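Local coordinates for LINE-1 retrotransposable element ORF1 protein (Homo sapiens, PDB 2W7A), which binds single-stranded RNA and DNA as a nucleic acid chaperone, binding its own transcript and enabling LINE-1 retrotransposition, at residues A[1-13]-A[88-100]. Numbering follows the deposited sequence.
Sequences GAMGNLRLIGVPE and VTLKGKPIRLTVD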
loop_
_atom_site.group_PDB
_atom_site.type_symbol
_atom_site.label_atom_id
_atom_site.label_comp_id
_atom_site.label_asym_id
_atom_site.label_seq_id
_atom_site.Cartn_x
_atom_site.Cartn_y
_atom_site.Cartn_z
ATOM N N GLY A 1 2.582 -12.180 -7.078
ATOM C CA GLY A 1 2.046 -13.122 -6.043
ATOM C C GLY A 1 3.074 -13.576 -5.014
ATOM O O GLY A 1 2.831 -14.538 -4.272
ATOM N N ALA A 2 4.218 -12.883 -4.970
ATOM C CA ALA A 2 5.286 -13.172 -4.012
ATOM C C ALA A 2 4.750 -13.094 -2.589
ATOM O O ALA A 2 3.846 -12.314 -2.302
ATOM C CB ALA A 2 6.464 -12.210 -4.186
HETATM N N MSE A 3 5.332 -13.926 -1.723
HETATM C CA MSE A 3 4.958 -14.057 -0.310
HETATM C C MSE A 3 5.035 -12.728 0.440
HETATM O O MSE A 3 4.291 -12.512 1.380
HETATM C CB MSE A 3 5.930 -15.012 0.392
HETATM C CG MSE A 3 5.605 -16.473 0.260
HETATM SE SE MSE A 3 4.662 -17.137 1.808
HETATM C CE MSE A 3 4.491 -18.905 1.062
ATOM N N GLY A 4 5.965 -11.884 0.042
ATOM C CA GLY A 4 6.195 -10.595 0.707
ATOM C C GLY A 4 5.471 -9.398 0.113
ATOM O O GLY A 4 5.602 -8.289 0.615
ATOM N N ASN A 5 4.707 -9.626 -0.958
ATOM C CA ASN A 5 3.992 -8.525 -1.641
ATOM C C ASN A 5 2.553 -8.384 -1.157
ATOM O O ASN A 5 1.849 -9.390 -0.970
ATOM C CB ASN A 5 3.824 -8.792 -3.139
ATOM C CG ASN A 5 5.087 -8.638 -3.952
ATOM O OD1 ASN A 5 6.106 -8.196 -3.474
ATOM N ND2 ASN A 5 5.006 -9.055 -5.201
ATOM N N LEU A 6 2.108 -7.147 -0.970
ATOM C CA LEU A 6 0.692 -6.887 -0.988
ATOM C C LEU A 6 0.328 -5.887 -2.038
ATOM O O LEU A 6 1.209 -5.207 -2.589
ATOM C CB LEU A 6 0.178 -6.480 0.352
ATOM C CG LEU A 6 0.606 -5.239 1.018
ATOM C CD1 LEU A 6 0.069 -3.975 0.381
ATOM C CD2 LEU A 6 0.126 -5.243 2.512
ATOM N N ARG A 7 -0.963 -5.838 -2.341
ATOM C CA ARG A 7 -1.536 -4.889 -3.265
ATOM C C ARG A 7 -2.307 -3.825 -2.484
ATOM O O ARG A 7 -3.147 -4.136 -1.647
ATOM C CB ARG A 7 -2.505 -5.575 -4.253
ATOM C CG ARG A 7 -1.815 -6.409 -5.296
ATOM C CD ARG A 7 -2.787 -7.247 -6.166
ATOM N NE ARG A 7 -2.006 -8.047 -7.113
ATOM C CZ ARG A 7 -1.630 -7.664 -8.334
ATOM N NH1 ARG A 7 -2.011 -6.512 -8.859
ATOM N NH2 ARG A 7 -0.902 -8.481 -9.082
ATOM N N LEU A 8 -2.052 -2.583 -2.829
ATOM C CA LEU A 8 -2.750 -1.411 -2.325
ATOM C C LEU A 8 -3.639 -0.928 -3.460
ATOM O O LEU A 8 -3.150 -0.553 -4.545
ATOM C CB LEU A 8 -1.719 -0.381 -1.901
ATOM C CG LEU A 8 -2.110 1.024 -1.636
ATOM C CD1 LEU A 8 -3.228 1.115 -0.594
ATOM C CD2 LEU A 8 -0.800 1.765 -1.184
ATOM N N ILE A 9 -4.935 -0.955 -3.214
ATOM C CA ILE A 9 -5.964 -0.753 -4.249
ATOM C C ILE A 9 -6.735 0.530 -3.989
ATOM O O ILE A 9 -7.076 0.815 -2.827
ATOM C CB ILE A 9 -6.940 -1.954 -4.252
ATOM C CG1 ILE A 9 -6.176 -3.236 -4.570
ATOM C CG2 ILE A 9 -8.114 -1.697 -5.157
ATOM C CD1 ILE A 9 -7.024 -4.500 -4.519
ATOM N N GLY A 10 -6.998 1.312 -5.039
ATOM C CA GLY A 10 -7.797 2.529 -4.910
ATOM C C GLY A 10 -7.114 3.857 -4.670
ATOM O O GLY A 10 -7.794 4.830 -4.435
ATOM N N VAL A 11 -5.778 3.912 -4.761
ATOM C CA VAL A 11 -5.057 5.144 -4.570
ATOM C C VAL A 11 -5.101 5.904 -5.894
ATOM O O VAL A 11 -4.685 5.386 -6.911
ATOM C CB VAL A 11 -3.611 4.896 -4.144
ATOM C CG1 VAL A 11 -2.851 6.212 -3.998
ATOM C CG2 VAL A 11 -3.568 4.039 -2.856
ATOM N N PRO A 12 -5.631 7.132 -5.903
ATOM C CA PRO A 12 -5.765 7.830 -7.174
ATOM C C PRO A 12 -4.409 8.031 -7.869
ATOM O O PRO A 12 -3.399 8.213 -7.183
ATOM C CB PRO A 12 -6.333 9.201 -6.795
ATOM C CG PRO A 12 -6.936 8.984 -5.452
ATOM C CD PRO A 12 -6.287 7.859 -4.784
ATOM N N GLU A 13 -4.419 7.947 -9.176
ATOM C CA GLU A 13 -3.219 8.241 -9.959
ATOM C C GLU A 13 -2.945 9.736 -9.967
ATOM O O GLU A 13 -3.854 10.563 -9.806
ATOM C CB GLU A 13 -3.444 7.739 -11.397
ATOM C CG GLU A 13 -3.624 6.223 -11.521
ATOM C CD GLU A 13 -2.364 5.416 -11.697
ATOM O OE1 GLU A 13 -1.247 5.980 -11.601
ATOM O OE2 GLU A 13 -2.490 4.206 -12.030
ATOM N N VAL A 88 -10.213 1.063 5.814
ATOM C CA VAL A 88 -8.848 1.579 5.880
ATOM C C VAL A 88 -8.789 2.789 4.984
ATOM O O VAL A 88 -9.348 2.735 3.891
ATOM C CB VAL A 88 -7.864 0.513 5.369
ATOM C CG1 VAL A 88 -6.418 1.035 5.391
ATOM C CG2 VAL A 88 -7.946 -0.816 6.235
ATOM N N THR A 89 -8.226 3.892 5.468
ATOM C CA THR A 89 -8.311 5.155 4.733
ATOM C C THR A 89 -6.978 5.811 4.436
ATOM O O THR A 89 -5.981 5.588 5.120
ATOM C CB THR A 89 -9.251 6.143 5.404
ATOM O OG1 THR A 89 -8.742 6.419 6.686
ATOM C CG2 THR A 89 -10.673 5.616 5.571
ATOM N N LEU A 90 -6.971 6.632 3.394
ATOM C CA LEU A 90 -5.837 7.437 3.010
ATOM C C LEU A 90 -6.444 8.805 2.783
ATOM O O LEU A 90 -7.297 8.954 1.901
ATOM C CB LEU A 90 -5.157 6.911 1.764
ATOM C CG LEU A 90 -4.091 7.885 1.218
ATOM C CD1 LEU A 90 -2.929 8.156 2.182
ATOM C CD2 LEU A 90 -3.600 7.353 -0.164
ATOM N N LYS A 91 -6.051 9.788 3.599
ATOM C CA LYS A 91 -6.694 11.115 3.642
ATOM C C LYS A 91 -8.230 11.027 3.715
ATOM O O LYS A 91 -8.971 11.782 3.055
ATOM C CB LYS A 91 -6.253 11.996 2.470
ATOM C CG LYS A 91 -4.737 12.045 2.208
ATOM C CD LYS A 91 -3.920 12.424 3.416
ATOM C CE LYS A 91 -2.434 12.049 3.244
ATOM N NZ LYS A 91 -1.619 12.302 4.470
ATOM N N GLY A 92 -8.694 10.097 4.544
ATOM C CA GLY A 92 -10.111 9.922 4.822
ATOM C C GLY A 92 -10.889 9.202 3.725
ATOM O O GLY A 92 -12.101 9.010 3.870
ATOM N N LYS A 93 -10.217 8.798 2.649
ATOM C CA LYS A 93 -10.870 8.050 1.552
ATOM C C LYS A 93 -10.507 6.575 1.646
ATOM O O LYS A 93 -9.368 6.247 1.968
ATOM C CB LYS A 93 -10.414 8.555 0.201
ATOM C CG LYS A 93 -10.678 9.986 -0.069
ATOM C CD LYS A 93 -12.113 10.287 -0.309
ATOM C CE LYS A 93 -12.288 11.686 -0.926
ATOM N NZ LYS A 93 -11.848 12.739 0.014
ATOM N N PRO A 94 -11.471 5.679 1.392
ATOM C CA PRO A 94 -11.199 4.243 1.537
ATOM C C PRO A 94 -10.181 3.703 0.538
ATOM O O PRO A 94 -10.233 4.016 -0.665
ATOM C CB PRO A 94 -12.601 3.586 1.407
ATOM C CG PRO A 94 -13.421 4.589 0.641
ATOM C CD PRO A 94 -12.880 5.950 1.054
ATOM N N ILE A 95 -9.262 2.877 1.043
ATOM C CA ILE A 95 -8.358 2.111 0.237
ATOM C C ILE A 95 -8.464 0.646 0.638
ATOM O O ILE A 95 -9.040 0.357 1.693
ATOM C CB ILE A 95 -6.876 2.609 0.321
ATOM C CG1 ILE A 95 -6.424 2.668 1.770
ATOM C CG2 ILE A 95 -6.807 4.019 -0.348
ATOM C CD1 ILE A 95 -4.950 2.775 1.936
ATOM N N ARG A 96 -7.898 -0.272 -0.157
ATOM C CA ARG A 96 -7.869 -1.667 0.215
ATOM C C ARG A 96 -6.474 -2.243 0.157
ATOM O O ARG A 96 -5.690 -1.874 -0.716
ATOM C CB ARG A 96 -8.834 -2.472 -0.652
ATOM C CG ARG A 96 -10.308 -2.244 -0.266
ATOM C CD ARG A 96 -11.216 -3.244 -0.948
ATOM N NE ARG A 96 -10.947 -4.612 -0.527
ATOM C CZ ARG A 96 -10.636 -5.618 -1.337
ATOM N NH1 ARG A 96 -10.533 -5.445 -2.653
ATOM N NH2 ARG A 96 -10.416 -6.819 -0.811
ATOM N N LEU A 97 -6.148 -3.097 1.129
ATOM C CA LEU A 97 -4.917 -3.882 1.147
ATOM C C LEU A 97 -5.274 -5.351 0.976
ATOM O O LEU A 97 -6.066 -5.885 1.740
ATOM C CB LEU A 97 -4.182 -3.634 2.470
ATOM C CG LEU A 97 -3.757 -2.193 2.799
ATOM C CD1 LEU A 97 -3.192 -2.099 4.228
ATOM C CD2 LEU A 97 -2.703 -1.642 1.816
ATOM N N THR A 98 -4.716 -6.006 -0.016
ATOM C CA THR A 98 -5.031 -7.398 -0.293
ATOM C C THR A 98 -3.791 -8.161 -0.668
ATOM O O THR A 98 -2.733 -7.564 -0.910
ATOM C CB THR A 98 -6.030 -7.540 -1.461
ATOM O OG1 THR A 98 -5.375 -7.240 -2.687
ATOM C CG2 THR A 98 -7.183 -6.628 -1.278
ATOM N N VAL A 99 -3.905 -9.474 -0.708
ATOM C CA VAL A 99 -2.794 -10.303 -1.127
ATOM C C VAL A 99 -2.502 -10.047 -2.592
ATOM O O VAL A 99 -3.344 -9.554 -3.320
ATOM C CB VAL A 99 -3.099 -11.799 -0.927
ATOM C CG1 VAL A 99 -3.258 -12.148 0.542
ATOM C CG2 VAL A 99 -4.333 -12.203 -1.747
ATOM N N ASP A 100 -1.281 -10.343 -3.006
ATOM C CA ASP A 100 -0.892 -10.147 -4.388
ATOM C C ASP A 100 -1.293 -11.395 -5.180
ATOM O O ASP A 100 -1.258 -12.517 -4.657
ATOM C CB ASP A 100 0.627 -9.891 -4.451
ATOM C CG ASP A 100 1.132 -9.600 -5.867
ATOM O OD1 ASP A 100 0.309 -9.286 -6.756
ATOM O OD2 ASP A 100 2.361 -9.688 -6.086
ATOM O OXT ASP A 100 -1.679 -11.327 -6.348
HETATM O O HOH W 1 0.796 -11.676 -1.367
HETATM O O HOH W 2 -9.832 5.530 -2.675
#
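Arg7 and Thr98 exchange N-H and carbonyl in one antiparallel hydrogen-bonded pair, Ile9 and Arg96 in the next, the shortest of the four bonds being Ile9 N to Arg96 O at 2.8 Å. They join strands 5-9 and 93-99, whose axes come within 4.7 Å at closest approach. Beyond them, one water joins Ala2 O and Asn5 O to Asp100 N, and another links Gly10 O with Pro94 O.

Charge gathers where the strand pair meets both chain ends. Asp100 swings its carboxylate between Gly1 and Arg7, chi1 -177° setting CG opposite the backbone N. Asp100 OD1 lies 2.6 Å from Arg7 NE in a salt bridge, the guanidinium and carboxylate planes 54° apart. Asp100 OD2 takes Asn5 ND2 at 2.9 Å on its anti side. From the opposite face Gly1 N, poorly ordered, reaches Asp100 OD2 at 2.7 Å. Without this carboxylate, as with an alanine here, Arg7 NE would probably lose its salt-bridge partner OD1, and Gly1 N and Asn5 ND2 their shared acceptor.

Apolar contacts lie on the helix-covered face: Leu8 CD1 presses on Ile95 CD1 at 3.5 Å, a tight fit, and touches Leu97 CD2, while helix 19-33 packs on Leu8 and Ile95. On the other face, Ile9 CD1 meets Thr98 OG1. Central strand 5-9, bonded also to strand 64-69, and helices across one face are the signature of an RRM sheet.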